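Local coordinates for serine protease pet (Escherichia coli, PDB 4OM9), which probably cleaves host proteins such as alpha-fodrin as a secreted serine protease toxin, the passenger domain of an autotransporter, at residues 143-155 / 201-214. Sequence-based numbering, arbitrary orientation.
Sequences KEIIGFRVGSGNT and NLTTNGDSGSGVYV
Arg-149 reaches across Ser-210 to Asp-207 from strand 146-151, antiparallel to 211-214. CB stands on the sheet face it shares with Val-212, 3.8 Å from Gly-211 O. CG, anti to the backbone N (chi1 -174°), comes within 3.1 Å of Gly-211 O and, on the same flank, packs against Val-212 CG2. Bends at chi2 and chi3 then leave CD 3.4 Å from Ser-210 OG, with NE beside the same hydroxyl. At the tip, NH1 bonds to Tyr-193 OH, and NH2 weakly bonds water 1 in the guanidinium plane; the same water lies 2.9 Å from Asp-207 OD1 and links the two groups. Asp-207 OD2 sits well out of that plane, 3.8 Å from NH2, so this long salt bridge is charge attraction alone.

Within the carboxylate, OD1 takes Gly-153 N at 2.9 Å from above the plane, and OD2 accepts both Thr-204 N (3.0 Å) and Thr-204 OG1. Asp-207 O takes Ser-210 OG on a lone pair, in the carbonyl plane.

Gly-Asp-Ser-Gly at 206-209 matches the nucleophile signature of chymotrypsin-like proteases, and Ser-208 touches His-72, consistent with an active-site loop. Asp-207, buried but well supplied with donors, thus ties that loop to 149-153.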
# COMPACT_ATOMS: atom_id res chain seq x y z
N LYS A 143 2.64 -38.84 2.89
CA LYS A 143 1.40 -38.12 3.13
C LYS A 143 0.90 -38.25 4.57
O LYS A 143 0.86 -39.34 5.13
CB LYS A 143 0.31 -38.61 2.16
CG LYS A 143 0.72 -38.55 0.69
CD LYS A 143 1.23 -37.16 0.31
CE LYS A 143 1.66 -37.09 -1.15
NZ LYS A 143 0.55 -37.35 -2.10
N GLU A 144 0.53 -37.12 5.14
CA GLU A 144 -0.19 -37.05 6.41
C GLU A 144 -1.36 -36.08 6.22
O GLU A 144 -1.25 -35.11 5.47
CB GLU A 144 0.72 -36.57 7.55
CG GLU A 144 1.94 -37.45 7.83
CD GLU A 144 2.76 -36.94 9.02
OE1 GLU A 144 3.96 -37.28 9.12
OE2 GLU A 144 2.20 -36.20 9.86
N ILE A 145 -2.49 -36.34 6.88
CA ILE A 145 -3.60 -35.40 6.83
C ILE A 145 -3.38 -34.36 7.92
O ILE A 145 -3.46 -34.67 9.12
CB ILE A 145 -4.99 -36.07 7.00
CG1 ILE A 145 -5.24 -37.11 5.90
CG2 ILE A 145 -6.10 -35.04 6.90
CD1 ILE A 145 -6.51 -37.95 6.13
N ILE A 146 -3.06 -33.15 7.48
CA ILE A 146 -2.77 -32.02 8.35
C ILE A 146 -3.94 -31.06 8.28
O ILE A 146 -4.57 -30.93 7.23
CB ILE A 146 -1.47 -31.28 7.92
CG1 ILE A 146 -0.28 -32.24 7.79
CG2 ILE A 146 -1.14 -30.14 8.88
CD1 ILE A 146 0.06 -32.98 9.07
N GLY A 147 -4.25 -30.40 9.38
CA GLY A 147 -5.33 -29.45 9.35
C GLY A 147 -5.25 -28.44 10.46
O GLY A 147 -4.34 -28.48 11.29
N PHE A 148 -6.23 -27.54 10.47
CA PHE A 148 -6.27 -26.43 11.40
C PHE A 148 -7.59 -26.43 12.13
O PHE A 148 -8.63 -26.78 11.57
CB PHE A 148 -6.12 -25.08 10.67
CG PHE A 148 -4.74 -24.80 10.15
CD1 PHE A 148 -3.76 -24.27 10.98
CD2 PHE A 148 -4.43 -25.02 8.81
CE1 PHE A 148 -2.46 -23.99 10.48
CE2 PHE A 148 -3.15 -24.74 8.30
CZ PHE A 148 -2.17 -24.23 9.15
N ARG A 149 -7.56 -25.97 13.37
CA ARG A 149 -8.78 -25.80 14.12
C ARG A 149 -8.72 -24.49 14.86
O ARG A 149 -7.68 -24.11 15.37
CB ARG A 149 -8.98 -26.94 15.10
CG ARG A 149 -10.30 -26.89 15.80
CD ARG A 149 -10.17 -27.36 17.22
NE ARG A 149 -9.76 -26.24 18.04
CZ ARG A 149 -8.62 -26.18 18.71
NH1 ARG A 149 -7.80 -27.21 18.69
NH2 ARG A 149 -8.33 -25.10 19.42
N VAL A 150 -9.84 -23.82 14.96
CA VAL A 150 -9.89 -22.52 15.57
C VAL A 150 -10.99 -22.48 16.62
O VAL A 150 -12.11 -22.94 16.37
CB VAL A 150 -10.10 -21.48 14.46
CG1 VAL A 150 -11.01 -20.36 14.90
CG2 VAL A 150 -8.78 -21.04 13.90
N GLY A 151 -10.67 -21.97 17.81
CA GLY A 151 -11.69 -21.79 18.84
C GLY A 151 -11.20 -20.92 19.99
O GLY A 151 -10.06 -20.43 19.97
N SER A 152 -12.05 -20.72 21.00
CA SER A 152 -11.67 -19.88 22.12
C SER A 152 -12.09 -20.44 23.48
O SER A 152 -12.79 -19.77 24.24
CB SER A 152 -12.25 -18.47 21.93
OG SER A 152 -11.74 -17.57 22.90
N GLY A 153 -11.66 -21.67 23.77
CA GLY A 153 -11.87 -22.25 25.09
C GLY A 153 -11.19 -21.49 26.22
O GLY A 153 -10.69 -20.40 26.03
N ASN A 154 -11.18 -22.07 27.41
CA ASN A 154 -10.49 -21.49 28.55
C ASN A 154 -9.02 -21.34 28.18
O ASN A 154 -8.35 -22.32 27.85
CB ASN A 154 -10.64 -22.36 29.79
CG ASN A 154 -10.47 -21.58 31.08
OD1 ASN A 154 -9.85 -20.52 31.09
ND2 ASN A 154 -11.01 -22.11 32.16
N THR A 155 -8.54 -20.11 28.22
CA THR A 155 -7.32 -19.79 27.49
C THR A 155 -6.11 -19.67 28.40
O THR A 155 -6.16 -19.03 29.45
CB THR A 155 -7.53 -18.50 26.67
OG1 THR A 155 -8.45 -18.76 25.62
CG2 THR A 155 -6.21 -18.02 26.06
N ASN A 201 -1.32 -25.84 20.42
CA ASN A 201 -2.49 -25.31 21.06
C ASN A 201 -3.38 -26.49 21.44
O ASN A 201 -4.04 -27.06 20.59
CB ASN A 201 -3.19 -24.34 20.13
CG ASN A 201 -4.36 -23.65 20.78
OD1 ASN A 201 -4.69 -23.93 21.93
ND2 ASN A 201 -4.99 -22.73 20.04
N LEU A 202 -3.37 -26.87 22.71
CA LEU A 202 -4.14 -28.02 23.14
C LEU A 202 -5.62 -27.67 23.30
O LEU A 202 -5.97 -26.53 23.62
CB LEU A 202 -3.58 -28.59 24.45
CG LEU A 202 -2.09 -28.92 24.46
CD1 LEU A 202 -1.65 -29.29 25.86
CD2 LEU A 202 -1.74 -30.03 23.46
N THR A 203 -6.47 -28.67 23.10
CA THR A 203 -7.91 -28.46 23.19
C THR A 203 -8.38 -28.33 24.63
O THR A 203 -7.95 -29.08 25.51
CB THR A 203 -8.64 -29.62 22.50
OG1 THR A 203 -8.05 -29.85 21.22
CG2 THR A 203 -10.13 -29.31 22.34
N THR A 204 -9.26 -27.37 24.85
CA THR A 204 -9.86 -27.11 26.15
C THR A 204 -11.36 -27.35 26.03
O THR A 204 -11.87 -27.46 24.91
CB THR A 204 -9.59 -25.67 26.62
OG1 THR A 204 -10.19 -24.74 25.69
CG2 THR A 204 -8.09 -25.43 26.69
N ASN A 205 -12.08 -27.41 27.15
CA ASN A 205 -13.52 -27.68 27.12
C ASN A 205 -14.31 -26.64 26.29
O ASN A 205 -15.15 -27.01 25.47
CB ASN A 205 -14.08 -27.74 28.55
CG ASN A 205 -13.53 -28.91 29.34
OD1 ASN A 205 -13.20 -29.96 28.77
ND2 ASN A 205 -13.41 -28.74 30.65
N GLY A 206 -14.01 -25.36 26.48
CA GLY A 206 -14.66 -24.31 25.72
C GLY A 206 -14.44 -24.39 24.22
O GLY A 206 -15.10 -23.67 23.46
N ASP A 207 -13.51 -25.24 23.79
CA ASP A 207 -13.27 -25.48 22.36
C ASP A 207 -14.25 -26.49 21.77
O ASP A 207 -14.30 -26.67 20.55
CB ASP A 207 -11.84 -25.97 22.13
CG ASP A 207 -10.80 -24.88 22.30
OD1 ASP A 207 -11.06 -23.72 21.85
OD2 ASP A 207 -9.74 -25.19 22.90
N SER A 208 -14.97 -27.20 22.63
CA SER A 208 -15.90 -28.22 22.17
C SER A 208 -16.90 -27.58 21.21
O SER A 208 -17.43 -26.51 21.49
CB SER A 208 -16.59 -28.88 23.36
OG SER A 208 -17.71 -29.67 22.96
N GLY A 209 -17.12 -28.22 20.07
CA GLY A 209 -18.00 -27.67 19.06
C GLY A 209 -17.30 -26.92 17.92
O GLY A 209 -17.90 -26.73 16.85
N SER A 210 -16.03 -26.50 18.13
CA SER A 210 -15.34 -25.64 17.16
C SER A 210 -15.05 -26.44 15.89
O SER A 210 -14.92 -27.66 15.95
CB SER A 210 -14.06 -25.04 17.75
OG SER A 210 -13.15 -26.01 18.26
N GLY A 211 -14.96 -25.76 14.75
CA GLY A 211 -14.79 -26.43 13.48
C GLY A 211 -13.35 -26.86 13.19
O GLY A 211 -12.39 -26.20 13.57
N VAL A 212 -13.23 -28.01 12.53
CA VAL A 212 -11.96 -28.63 12.22
C VAL A 212 -11.83 -28.66 10.71
O VAL A 212 -12.76 -29.07 10.00
CB VAL A 212 -11.89 -30.07 12.82
CG1 VAL A 212 -10.64 -30.79 12.36
CG2 VAL A 212 -11.98 -30.02 14.35
N TYR A 213 -10.70 -28.20 10.19
CA TYR A 213 -10.56 -28.01 8.75
C TYR A 213 -9.51 -28.91 8.13
O TYR A 213 -8.52 -29.27 8.76
CB TYR A 213 -10.21 -26.55 8.41
CG TYR A 213 -11.29 -25.56 8.76
CD1 TYR A 213 -11.40 -25.06 10.06
CD2 TYR A 213 -12.19 -25.09 7.79
CE1 TYR A 213 -12.39 -24.14 10.39
CE2 TYR A 213 -13.17 -24.16 8.12
CZ TYR A 213 -13.27 -23.70 9.42
OH TYR A 213 -14.23 -22.80 9.80
N VAL A 214 -9.71 -29.23 6.87
CA VAL A 214 -8.85 -30.17 6.22
C VAL A 214 -8.85 -29.79 4.74
O VAL A 214 -9.80 -29.18 4.27
CB VAL A 214 -9.34 -31.60 6.55
CG1 VAL A 214 -9.66 -32.40 5.33
CG2 VAL A 214 -8.37 -32.29 7.48
O HOH W 1 -8.56 -22.87 20.77
O HOH W 2 -12.74 -23.78 13.94
O HOH W 3 -14.65 -21.95 21.18
O HOH W 4 -12.46 -24.76 28.66